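PDB 3C8T: fumarate lyase from Mesorhizobium sp., which belongs to the fumarate lyase family of long, mostly helical proteins and assembles from four chains. Local coordinates for residues A155-F160 with L363-A368; M371-H376 with A411-E416; G399-L404 with A418-T423. All coordinates share one frame; numbering follows the deposited sequence.

All three contacts lie on the same side of the chain's centre, at one end of an elongated, largely helical subunit. Contact 1 comes first along the chain and spans the longest sequence separation, bringing the short strand 157-159 to the start of helix 366-377. The same helix runs on into contact 2, whose centre is about 18 Å from that of contact 1. Contacts 2 and 3 interleave along the chain, their centres about 11 Å apart, and contact 3 lies about 13 Å from contact 1. L422 touches both V365 and A372, tying the three together. Contacts 2 and 3 thus build a small helical C-terminal cluster, and contact 1 joins it to the strand region.

Contact 1. Residues A155-F160 with L363-A368; sequences ALPVTF and LIVAEA
L156 and I364 bring the two backbones together, their CA atoms 5.4 Å apart where the chain turns a corner at L156 and the 3-10 turn 363-364 leads into helix 366-377. The carbonyl oxygens A155 O and I364 O come within 3.3 Å of each other; both are acceptors, so they abut without bonding. The corner carries the chain from strand 153-155 into strand 157-159, the two outer strands of a three-stranded antiparallel sheet. Directly after the 3-10 segment, V365 occupies the N-cap position of helix 366-377.

Side chains from both segments close over this approach. I364 CG1 lies anti to the backbone N (chi1 -159°), and with the chain extended beyond it CD1 comes to 3.9 Å from L156 C, so the isoleucine lies against the corner backbone. L156 sends its two methyls to different partners: CD2 sits 3.4 Å from I364 O, while CD1 reaches E367 OE2 at 3.7 Å. Leucine and glutamate cross at about a right angle. This is contact of a methyl with a carboxylate oxygen; the polar partner of OE2 is the hydroxyl of Y428, to which it is hydrogen-bonded. P157 meets V365 with the outer part of its ring, CG standing 3.5 Å from V365 CG1, again with the side chains crossed nearly perpendicularly.

L357 of helix 350-357 touches both P157 and I364, and S194 of a second subunit packs on A155 and L156. The arrangement is a mainly apolar junction between a turn linking two short strands and a helix N-terminus. It joins the small antiparallel sheet, within the lyase family region, to helix 366-377 of the C-terminal helical region, at a subunit interface.

Contact 2. Residues M371-H376 with A411-E416; sequences MALAPH and AKPLGE
H376 turns its ring toward P413 through a first torsion of -60°, which sets CG anti to the carbonyl carbon. L414 has its CG in the same relation to its own backbone, and its second torsion of -174° runs CD1 on from the chain and turns the other methyl, CD2, to helix 366-377. L373 takes the other course: its CG is anti to the backbone N, and this directs CD1 at the proline.

The histidine ring receives P413 CB over one face, a CH-pi contact of 4.2 Å from CB to the H376 ring centroid. The carbon stands 24° off the ring normal and is offset toward the rim, nearest CG and ND1. The carbonyl oxygens of A372 and L373 lie at the edge of the ring, in its plane. L414 CD2 approaches the ring obliquely, 4.0 Å from H376 CD2, and touches A372 O at 3.6 Å. The same methyl also packs on A372 CB. Beside it, L373 CD1 lies 4.0 Å from P413 CG and slightly farther from L414 CG, so P413 meets H376 with CB and L373 with CG.

Prolines interrupt the backbone bonding on both sides, kinking helix 366-377 near P375 and helix 408-414 at P413. After L414, the positive phi of G415 turns the chain into helix 416-422, whose L422 touches both A372 and L414. L373 also packs on A382 and I385 of helix 379-395. The result is a largely apolar helix-helix contact at the surface, within the helical C-terminal region, where the C-terminal turn of helix 408-414 packs against the last turns of helix 366-377.

Contact 3. Residues G399-L404 with A418-T423; sequences GLFEVL and ALRDLT
The F401 ring carries R420 CG over one face and has L419 CB and E402 OE1 at its edge, near its plane, in an antiparallel helix pair of the helical C-terminal region. Helices 400-404 and 418-422 run at 151° with their axes 9.7 Å apart. R420 CG lies 3.9 Å from the F401 ring centroid, making a CH-pi contact. The arginine chain, extended from CG to NE, then follows the ring outward, and one guanidinium face meets its rim, with R420 CZ 3.4 Å from F401 CE2. The two planes are 42° apart, so the groups lean together without stacking flat. At the edge, L419 CB sits 3.8 Å from F401 CD1.

L404 extends the apolar seam: its CD1 meets L419 CD2 at 4.1 Å, the side chains crossing at about a right angle. V369 of helix 366-377 touches both leucines.

T423, which also touches L400 and L404, places OG1 3.5 Å from F401 CB. That hydroxyl donates to L419 O at 2.7 Å, tilted 26° from the carbonyl plane, while T423 N reaches the same oxygen from the opposite face.

Contact 1. Residues A155-F160 with L363-A368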
ATOM      1  N   ALA A 155      -7.107  -8.019  31.764  1.00 30.89           N
ATOM      2  CA  ALA A 155      -8.236  -8.894  31.414  1.00 32.17           C
ATOM      3  C   ALA A 155      -8.342 -10.059  32.418  1.00 32.39           C
ATOM      4  O   ALA A 155      -9.140  -9.972  33.353  1.00 34.23           O
ATOM      5  CB  ALA A 155      -8.119  -9.380  29.956  1.00 31.72           C
ATOM      6  N   LEU A 156      -7.535 -11.111  32.250  1.00 31.51           N
ATOM      7  CA  LEU A 156      -7.406 -12.170  33.246  1.00 31.09           C
ATOM      8  C   LEU A 156      -5.928 -12.482  33.384  1.00 31.58           C
ATOM      9  O   LEU A 156      -5.125 -12.033  32.552  1.00 32.34           O
ATOM     10  CB  LEU A 156      -8.156 -13.441  32.833  1.00 30.60           C
ATOM     11  CG  LEU A 156      -9.692 -13.495  32.754  1.00 33.39           C
ATOM     12  CD1 LEU A 156     -10.141 -14.842  32.263  1.00 29.69           C
ATOM     13  CD2 LEU A 156     -10.402 -13.175  34.103  1.00 35.46           C
ATOM     14  N   PRO A 157      -5.540 -13.255  34.426  1.00 30.74           N
ATOM     15  CA  PRO A 157      -4.146 -13.677  34.474  1.00 30.38           C
ATOM     16  C   PRO A 157      -3.708 -14.563  33.283  1.00 30.51           C
ATOM     17  O   PRO A 157      -4.479 -15.416  32.838  1.00 31.10           O
ATOM     18  CB  PRO A 157      -4.079 -14.470  35.784  1.00 30.24           C
ATOM     19  CG  PRO A 157      -5.230 -13.988  36.578  1.00 29.14           C
ATOM     20  CD  PRO A 157      -6.289 -13.726  35.601  1.00 29.68           C
ATOM     21  N   VAL A 158      -2.485 -14.369  32.790  1.00 29.10           N
ATOM     22  CA  VAL A 158      -1.842 -15.352  31.877  1.00 28.78           C
ATOM     23  C   VAL A 158      -0.432 -15.647  32.424  1.00 28.57           C
ATOM     24  O   VAL A 158      -0.104 -15.185  33.501  1.00 27.58           O
ATOM     25  CB  VAL A 158      -1.777 -14.853  30.378  1.00 29.13           C
ATOM     26  CG1 VAL A 158      -3.185 -14.605  29.800  1.00 28.46           C
ATOM     27  CG2 VAL A 158      -0.861 -13.636  30.207  1.00 25.39           C
ATOM     28  N   THR A 159       0.391 -16.434  31.731  1.00 29.25           N
ATOM     29  CA  THR A 159       1.814 -16.495  32.110  1.00 29.53           C
ATOM     30  C   THR A 159       2.614 -15.952  30.966  1.00 30.03           C
ATOM     31  O   THR A 159       2.098 -15.896  29.845  1.00 31.97           O
ATOM     32  CB  THR A 159       2.295 -17.923  32.460  1.00 29.46           C
ATOM     33  OG1 THR A 159       2.113 -18.763  31.332  1.00 26.82           O
ATOM     34  CG2 THR A 159       1.516 -18.498  33.640  1.00 28.97           C
ATOM     35  N   PHE A 160       3.845 -15.512  31.231  1.00 30.25           N
ATOM     36  CA  PHE A 160       4.694 -15.023  30.184  1.00 29.33           C
ATOM     37  C   PHE A 160       5.077 -16.165  29.198  1.00 29.73           C
ATOM     38  O   PHE A 160       5.196 -15.933  28.004  1.00 28.94           O
ATOM     39  CB  PHE A 160       5.915 -14.303  30.722  1.00 29.32           C
ATOM     40  CG  PHE A 160       6.842 -13.826  29.630  1.00 30.17           C
ATOM     41  CD1 PHE A 160       6.464 -12.783  28.782  1.00 27.73           C
ATOM     42  CD2 PHE A 160       8.055 -14.480  29.385  1.00 33.37           C
ATOM     43  CE1 PHE A 160       7.268 -12.366  27.743  1.00 29.55           C
ATOM     44  CE2 PHE A 160       8.889 -14.071  28.329  1.00 33.09           C
ATOM     45  CZ  PHE A 160       8.484 -13.000  27.497  1.00 31.71           C
ATOM     46  N   LEU A 363      -9.498  -7.490  41.306  1.00 36.22           N
ATOM     47  CA  LEU A 363     -10.515  -7.186  40.297  1.00 35.50           C
ATOM     48  C   LEU A 363     -10.303  -8.028  39.034  1.00 34.51           C
ATOM     49  O   LEU A 363     -11.249  -8.522  38.452  1.00 34.12           O
ATOM     50  CB  LEU A 363     -10.549  -5.684  39.998  1.00 36.11           C
ATOM     51  CG  LEU A 363     -11.198  -4.901  41.163  1.00 38.50           C
ATOM     52  CD1 LEU A 363     -10.602  -3.495  41.334  1.00 44.83           C
ATOM     53  CD2 LEU A 363     -12.695  -4.804  40.981  1.00 38.69           C
ATOM     54  N   ILE A 364      -9.039  -8.243  38.671  1.00 33.96           N
ATOM     55  CA  ILE A 364      -8.672  -9.031  37.486  1.00 32.52           C
ATOM     56  C   ILE A 364      -9.184 -10.484  37.515  1.00 32.22           C
ATOM     57  O   ILE A 364      -9.175 -11.149  36.482  1.00 32.24           O
ATOM     58  CB  ILE A 364      -7.110  -8.986  37.241  1.00 33.12           C
ATOM     59  CG1 ILE A 364      -6.742  -9.344  35.782  1.00 31.93           C
ATOM     60  CG2 ILE A 364      -6.357  -9.842  38.291  1.00 30.67           C
ATOM     61  CD1 ILE A 364      -5.271  -9.285  35.513  1.00 31.12           C
ATOM     62  N   VAL A 365      -9.585 -10.966  38.696  1.00 32.39           N
ATOM     63  CA  VAL A 365     -10.157 -12.313  38.885  1.00 31.58           C
ATOM     64  C   VAL A 365     -11.609 -12.283  39.474  1.00 33.19           C
ATOM     65  O   VAL A 365     -12.120 -13.281  40.015  1.00 33.11           O
ATOM     66  CB  VAL A 365      -9.202 -13.297  39.654  1.00 32.39           C
ATOM     67  CG1 VAL A 365      -7.964 -13.619  38.788  1.00 28.95           C
ATOM     68  CG2 VAL A 365      -8.775 -12.765  41.056  1.00 28.71           C
ATOM     69  N   ALA A 366     -12.305 -11.158  39.301  1.00 33.06           N
ATOM     70  CA  ALA A 366     -13.754 -11.117  39.550  1.00 32.63           C
ATOM     71  C   ALA A 366     -14.457 -12.343  38.943  1.00 33.52           C
ATOM     72  O   ALA A 366     -15.286 -12.980  39.608  1.00 32.31           O
ATOM     73  CB  ALA A 366     -14.346  -9.842  38.999  1.00 31.65           C
ATOM     74  N   GLU A 367     -14.116 -12.676  37.685  1.00 34.49           N
ATOM     75  CA  GLU A 367     -14.677 -13.862  37.001  1.00 36.40           C
ATOM     76  C   GLU A 367     -14.591 -15.166  37.827  1.00 35.74           C
ATOM     77  O   GLU A 367     -15.532 -15.964  37.821  1.00 36.31           O
ATOM     78  CB  GLU A 367     -13.990 -14.098  35.643  1.00 36.21           C
ATOM     79  CG  GLU A 367     -14.804 -15.051  34.740  1.00 38.94           C
ATOM     80  CD  GLU A 367     -14.013 -15.597  33.531  1.00 40.30           C
ATOM     81  OE1 GLU A 367     -14.339 -15.196  32.371  1.00 44.84           O
ATOM     82  OE2 GLU A 367     -13.084 -16.435  33.738  1.00 43.58           O
ATOM     83  N   ALA A 368     -13.460 -15.386  38.509  1.00 35.17           N
ATOM     84  CA  ALA A 368     -13.279 -16.550  39.389  1.00 35.06           C
ATOM     85  C   ALA A 368     -14.278 -16.586  40.573  1.00 35.60           C
ATOM     86  O   ALA A 368     -14.691 -17.666  41.008  1.00 35.71           O
ATOM     87  CB  ALA A 368     -11.841 -16.597  39.922  1.00 34.41           C
TER

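Contact 2. Residues M371-H376 with A411-E416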
ATOM      1  N   MET A 371     -17.718 -17.543  38.799  1.00 40.26           N
ATOM      2  CA  MET A 371     -17.666 -19.000  38.557  0.50 40.24           C
ATOM      3  C   MET A 371     -17.995 -19.764  39.847  1.00 40.69           C
ATOM      4  O   MET A 371     -18.791 -20.694  39.864  1.00 40.70           O
ATOM      5  CB  MET A 371     -16.269 -19.403  38.019  0.50 40.21           C
ATOM      6  CG  MET A 371     -16.036 -20.911  37.688  0.50 40.30           C
ATOM      7  SD  MET A 371     -14.276 -21.409  37.634  0.50 38.91           S
ATOM      8  CE  MET A 371     -13.723 -20.774  39.238  0.50 38.71           C
ATOM      9  N   ALA A 372     -17.360 -19.367  40.943  1.00 40.49           N
ATOM     10  CA  ALA A 372     -17.576 -20.064  42.211  1.00 40.99           C
ATOM     11  C   ALA A 372     -18.952 -19.814  42.837  1.00 41.22           C
ATOM     12  O   ALA A 372     -19.474 -20.661  43.562  1.00 41.74           O
ATOM     13  CB  ALA A 372     -16.486 -19.706  43.208  1.00 41.18           C
ATOM     14  N   LEU A 373     -19.516 -18.646  42.570  1.00 41.12           N
ATOM     15  CA  LEU A 373     -20.736 -18.214  43.200  1.00 41.26           C
ATOM     16  C   LEU A 373     -21.959 -18.790  42.479  1.00 42.02           C
ATOM     17  O   LEU A 373     -22.889 -19.249  43.130  1.00 41.18           O
ATOM     18  CB  LEU A 373     -20.800 -16.669  43.265  1.00 41.29           C
ATOM     19  CG  LEU A 373     -21.963 -16.025  44.053  1.00 39.93           C
ATOM     20  CD1 LEU A 373     -22.049 -16.521  45.534  1.00 39.31           C
ATOM     21  CD2 LEU A 373     -21.893 -14.524  44.011  1.00 40.77           C
ATOM     22  N   ALA A 374     -21.929 -18.772  41.144  1.00 43.16           N
ATOM     23  CA  ALA A 374     -23.023 -19.254  40.279  1.00 44.68           C
ATOM     24  C   ALA A 374     -23.778 -20.517  40.749  1.00 45.64           C
ATOM     25  O   ALA A 374     -25.008 -20.510  40.782  1.00 46.18           O
ATOM     26  CB  ALA A 374     -22.532 -19.422  38.851  1.00 44.43           C
ATOM     27  N   PRO A 375     -23.063 -21.607  41.089  1.00 46.59           N
ATOM     28  CA  PRO A 375     -23.833 -22.744  41.619  1.00 47.56           C
ATOM     29  C   PRO A 375     -24.751 -22.432  42.823  1.00 47.91           C
ATOM     30  O   PRO A 375     -25.684 -23.202  43.063  1.00 47.56           O
ATOM     31  CB  PRO A 375     -22.752 -23.764  42.022  1.00 47.25           C
ATOM     32  CG  PRO A 375     -21.595 -23.445  41.172  1.00 47.50           C
ATOM     33  CD  PRO A 375     -21.626 -21.933  40.979  1.00 47.01           C
ATOM     34  N   HIS A 376     -24.493 -21.338  43.553  1.00 47.54           N
ATOM     35  CA  HIS A 376     -25.266 -21.001  44.756  1.00 47.80           C
ATOM     36  C   HIS A 376     -26.414 -20.046  44.459  1.00 47.22           C
ATOM     37  O   HIS A 376     -27.536 -20.226  44.942  1.00 47.46           O
ATOM     38  CB  HIS A 376     -24.372 -20.395  45.854  1.00 47.90           C
ATOM     39  CG  HIS A 376     -23.281 -21.307  46.307  1.00 50.10           C
ATOM     40  ND1 HIS A 376     -23.451 -22.224  47.324  1.00 51.39           N
ATOM     41  CD2 HIS A 376     -22.007 -21.461  45.869  1.00 51.14           C
ATOM     42  CE1 HIS A 376     -22.331 -22.910  47.487  1.00 52.32           C
ATOM     43  NE2 HIS A 376     -21.440 -22.465  46.616  1.00 51.85           N
ATOM     44  N   ALA A 411     -20.149 -13.866  50.893  1.00 47.70           N
ATOM     45  CA  ALA A 411     -19.311 -14.351  51.997  1.00 48.26           C
ATOM     46  C   ALA A 411     -19.853 -15.629  52.649  1.00 48.63           C
ATOM     47  O   ALA A 411     -19.102 -16.599  52.821  1.00 49.12           O
ATOM     48  CB  ALA A 411     -19.094 -13.273  53.018  1.00 47.72           C
ATOM     49  N   LYS A 412     -21.157 -15.661  52.951  1.00 48.75           N
ATOM     50  CA  LYS A 412     -21.756 -16.834  53.625  1.00 48.03           C
ATOM     51  C   LYS A 412     -21.759 -18.094  52.738  1.00 46.89           C
ATOM     52  O   LYS A 412     -21.285 -19.150  53.179  1.00 47.44           O
ATOM     53  CB  LYS A 412     -23.156 -16.517  54.220  1.00 48.81           C
ATOM     54  N   PRO A 413     -22.280 -18.008  51.486  1.00 45.36           N
ATOM     55  CA  PRO A 413     -22.162 -19.244  50.693  1.00 44.53           C
ATOM     56  C   PRO A 413     -20.703 -19.713  50.418  1.00 43.34           C
ATOM     57  O   PRO A 413     -20.446 -20.905  50.437  1.00 42.65           O
ATOM     58  CB  PRO A 413     -22.902 -18.915  49.382  1.00 44.54           C
ATOM     59  CG  PRO A 413     -22.996 -17.423  49.353  1.00 45.13           C
ATOM     60  CD  PRO A 413     -22.988 -16.943  50.756  1.00 44.76           C
ATOM     61  N   LEU A 414     -19.780 -18.788  50.172  1.00 42.07           N
ATOM     62  CA  LEU A 414     -18.402 -19.151  49.806  1.00 41.55           C
ATOM     63  C   LEU A 414     -17.438 -19.352  51.007  1.00 41.06           C
ATOM     64  O   LEU A 414     -16.615 -20.288  51.006  1.00 40.43           O
ATOM     65  CB  LEU A 414     -17.838 -18.123  48.814  1.00 40.81           C
ATOM     66  CG  LEU A 414     -18.542 -18.096  47.452  1.00 41.22           C
ATOM     67  CD1 LEU A 414     -17.825 -17.145  46.478  1.00 40.49           C
ATOM     68  CD2 LEU A 414     -18.673 -19.532  46.861  1.00 38.73           C
ATOM     69  N   GLY A 415     -17.562 -18.495  52.027  1.00 39.85           N
ATOM     70  CA  GLY A 415     -16.642 -18.532  53.151  1.00 39.37           C
ATOM     71  C   GLY A 415     -15.505 -17.589  52.801  1.00 39.01           C
ATOM     72  O   GLY A 415     -15.136 -17.463  51.633  1.00 39.21           O
ATOM     73  N   GLU A 416     -14.962 -16.929  53.815  1.00 38.61           N
ATOM     74  CA  GLU A 416     -13.878 -15.971  53.673  1.00 38.82           C
ATOM     75  C   GLU A 416     -12.567 -16.563  53.165  1.00 38.04           C
ATOM     76  O   GLU A 416     -11.837 -15.894  52.425  1.00 37.28           O
ATOM     77  CB  GLU A 416     -13.607 -15.277  55.000  1.00 39.69           C
ATOM     78  CG  GLU A 416     -14.200 -13.892  55.081  1.00 44.23           C
ATOM     79  CD  GLU A 416     -13.554 -13.044  56.175  1.00 49.94           C
ATOM     80  OE1 GLU A 416     -12.460 -13.392  56.656  1.00 51.11           O
ATOM     81  OE2 GLU A 416     -14.147 -12.008  56.551  1.00 54.56           O
TER

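Contact 3. Residues G399-L404 with A418-T423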
ATOM      1  N   GLY A 399      -9.394  -3.192  47.892  1.00 44.77           N
ATOM      2  CA  GLY A 399      -9.379  -4.488  47.193  1.00 42.23           C
ATOM      3  C   GLY A 399     -10.729  -5.203  47.100  1.00 40.85           C
ATOM      4  O   GLY A 399     -11.633  -5.015  47.931  1.00 39.34           O
ATOM      5  N   LEU A 400     -10.874  -6.039  46.081  1.00 39.58           N
ATOM      6  CA  LEU A 400     -12.109  -6.785  45.927  1.00 37.81           C
ATOM      7  C   LEU A 400     -12.445  -7.698  47.121  1.00 37.56           C
ATOM      8  O   LEU A 400     -13.623  -7.778  47.506  1.00 36.97           O
ATOM      9  CB  LEU A 400     -12.141  -7.549  44.598  1.00 37.81           C
ATOM     10  CG  LEU A 400     -13.419  -8.360  44.294  1.00 36.12           C
ATOM     11  CD1 LEU A 400     -14.685  -7.492  44.148  1.00 34.05           C
ATOM     12  CD2 LEU A 400     -13.232  -9.277  43.105  1.00 37.58           C
ATOM     13  N   PHE A 401     -11.445  -8.379  47.695  1.00 37.19           N
ATOM     14  CA  PHE A 401     -11.692  -9.263  48.867  1.00 37.90           C
ATOM     15  C   PHE A 401     -12.310  -8.484  50.045  1.00 38.19           C
ATOM     16  O   PHE A 401     -13.285  -8.954  50.661  1.00 36.94           O
ATOM     17  CB  PHE A 401     -10.439 -10.019  49.370  1.00 37.56           C
ATOM     18  CG  PHE A 401     -10.636 -10.653  50.747  1.00 37.61           C
ATOM     19  CD1 PHE A 401     -11.439 -11.783  50.900  1.00 37.41           C
ATOM     20  CD2 PHE A 401     -10.059 -10.082  51.897  1.00 39.89           C
ATOM     21  CE1 PHE A 401     -11.674 -12.353  52.161  1.00 35.77           C
ATOM     22  CE2 PHE A 401     -10.277 -10.643  53.170  1.00 38.34           C
ATOM     23  CZ  PHE A 401     -11.082 -11.780  53.298  1.00 38.58           C
ATOM     24  N   GLU A 402     -11.731  -7.309  50.333  1.00 38.31           N
ATOM     25  CA  GLU A 402     -12.224  -6.464  51.414  1.00 39.92           C
ATOM     26  C   GLU A 402     -13.662  -5.953  51.184  1.00 39.01           C
ATOM     27  O   GLU A 402     -14.360  -5.665  52.133  1.00 38.30           O
ATOM     28  CB  GLU A 402     -11.281  -5.296  51.730  1.00 40.21           C
ATOM     29  CG  GLU A 402      -9.788  -5.630  52.094  1.00 47.04           C
ATOM     30  CD  GLU A 402      -9.554  -6.590  53.295  1.00 54.59           C
ATOM     31  OE1 GLU A 402      -8.384  -7.060  53.439  1.00 58.29           O
ATOM     32  OE2 GLU A 402     -10.488  -6.864  54.102  1.00 57.30           O
ATOM     33  N   VAL A 403     -14.108  -5.855  49.937  1.00 39.60           N
ATOM     34  CA  VAL A 403     -15.513  -5.503  49.679  1.00 39.93           C
ATOM     35  C   VAL A 403     -16.385  -6.748  49.825  1.00 41.07           C
ATOM     36  O   VAL A 403     -17.376  -6.736  50.581  1.00 42.21           O
ATOM     37  CB  VAL A 403     -15.709  -4.845  48.297  1.00 40.35           C
ATOM     38  CG1 VAL A 403     -17.179  -4.558  48.019  1.00 38.90           C
ATOM     39  CG2 VAL A 403     -14.914  -3.530  48.199  1.00 39.52           C
ATOM     40  N   LEU A 404     -15.991  -7.840  49.163  1.00 41.70           N
ATOM     41  CA  LEU A 404     -16.827  -9.062  49.091  1.00 42.49           C
ATOM     42  C   LEU A 404     -17.100  -9.741  50.429  1.00 42.26           C
ATOM     43  O   LEU A 404     -18.170 -10.321  50.641  1.00 41.69           O
ATOM     44  CB  LEU A 404     -16.242 -10.094  48.103  1.00 42.48           C
ATOM     45  CG  LEU A 404     -16.197  -9.718  46.619  1.00 43.86           C
ATOM     46  CD1 LEU A 404     -15.563 -10.863  45.830  1.00 41.02           C
ATOM     47  CD2 LEU A 404     -17.576  -9.320  46.054  1.00 42.85           C
ATOM     48  N   ALA A 418     -12.183 -19.267  51.132  1.00 35.69           N
ATOM     49  CA  ALA A 418     -12.444 -19.385  49.688  1.00 36.34           C
ATOM     50  C   ALA A 418     -12.365 -18.013  48.950  1.00 36.52           C
ATOM     51  O   ALA A 418     -11.792 -17.942  47.868  1.00 35.70           O
ATOM     52  CB  ALA A 418     -13.805 -20.050  49.439  1.00 36.04           C
ATOM     53  N   LEU A 419     -12.915 -16.945  49.553  1.00 36.11           N
ATOM     54  CA  LEU A 419     -12.841 -15.596  48.958  1.00 36.58           C
ATOM     55  C   LEU A 419     -11.409 -15.076  48.792  1.00 36.49           C
ATOM     56  O   LEU A 419     -11.074 -14.517  47.730  1.00 36.64           O
ATOM     57  CB  LEU A 419     -13.696 -14.572  49.741  1.00 36.96           C
ATOM     58  CG  LEU A 419     -15.200 -14.612  49.443  1.00 38.04           C
ATOM     59  CD1 LEU A 419     -15.957 -13.611  50.316  1.00 38.37           C
ATOM     60  CD2 LEU A 419     -15.460 -14.358  47.914  1.00 38.89           C
ATOM     61  N   ARG A 420     -10.588 -15.256  49.833  1.00 35.34           N
ATOM     62  CA  ARG A 420      -9.144 -15.013  49.764  1.00 36.78           C
ATOM     63  C   ARG A 420      -8.463 -15.780  48.619  1.00 36.49           C
ATOM     64  O   ARG A 420      -7.701 -15.193  47.862  1.00 35.97           O
ATOM     65  CB  ARG A 420      -8.452 -15.387  51.084  1.00 36.87           C
ATOM     66  CG  ARG A 420      -8.797 -14.485  52.171  1.00 38.10           C
ATOM     67  CD  ARG A 420      -8.031 -14.842  53.398  1.00 40.31           C
ATOM     68  NE  ARG A 420      -8.444 -13.974  54.492  1.00 38.99           N
ATOM     69  CZ  ARG A 420      -8.008 -12.730  54.666  1.00 39.40           C
ATOM     70  NH1 ARG A 420      -7.126 -12.181  53.823  1.00 36.87           N
ATOM     71  NH2 ARG A 420      -8.459 -12.039  55.699  1.00 41.34           N
ATOM     72  N   ASP A 421      -8.746 -17.078  48.506  1.00 36.38           N
ATOM     73  CA  ASP A 421      -8.204 -17.917  47.417  1.00 37.35           C
ATOM     74  C   ASP A 421      -8.649 -17.429  45.995  1.00 36.50           C
ATOM     75  O   ASP A 421      -7.837 -17.295  45.077  1.00 36.09           O
ATOM     76  CB  ASP A 421      -8.606 -19.385  47.650  1.00 37.69           C
ATOM     77  CG  ASP A 421      -7.893 -20.012  48.878  1.00 41.93           C
ATOM     78  OD1 ASP A 421      -6.889 -19.408  49.352  1.00 42.05           O
ATOM     79  OD2 ASP A 421      -8.337 -21.104  49.354  1.00 44.19           O
ATOM     80  N   LEU A 422      -9.935 -17.147  45.851  1.00 35.34           N
ATOM     81  CA  LEU A 422     -10.535 -16.762  44.565  1.00 35.41           C
ATOM     82  C   LEU A 422     -10.116 -15.370  44.082  1.00 35.31           C
ATOM     83  O   LEU A 422     -10.100 -15.115  42.883  1.00 35.53           O
ATOM     84  CB  LEU A 422     -12.065 -16.842  44.633  1.00 35.03           C
ATOM     85  CG  LEU A 422     -12.631 -18.256  44.814  1.00 34.26           C
ATOM     86  CD1 LEU A 422     -14.066 -18.203  45.338  1.00 35.46           C
ATOM     87  CD2 LEU A 422     -12.535 -19.049  43.516  1.00 33.48           C
ATOM     88  N   THR A 423      -9.792 -14.490  45.025  1.00 34.86           N
ATOM     89  CA  THR A 423      -9.317 -13.163  44.708  1.00 34.46           C
ATOM     90  C   THR A 423      -7.812 -13.062  44.539  1.00 34.43           C
ATOM     91  O   THR A 423      -7.321 -11.985  44.239  1.00 34.62           O
ATOM     92  CB  THR A 423      -9.858 -12.075  45.696  1.00 34.52           C
ATOM     93  OG1 THR A 423      -9.518 -12.409  47.050  1.00 35.63           O
ATOM     94  CG2 THR A 423     -11.365 -11.955  45.556  1.00 32.69           C
TER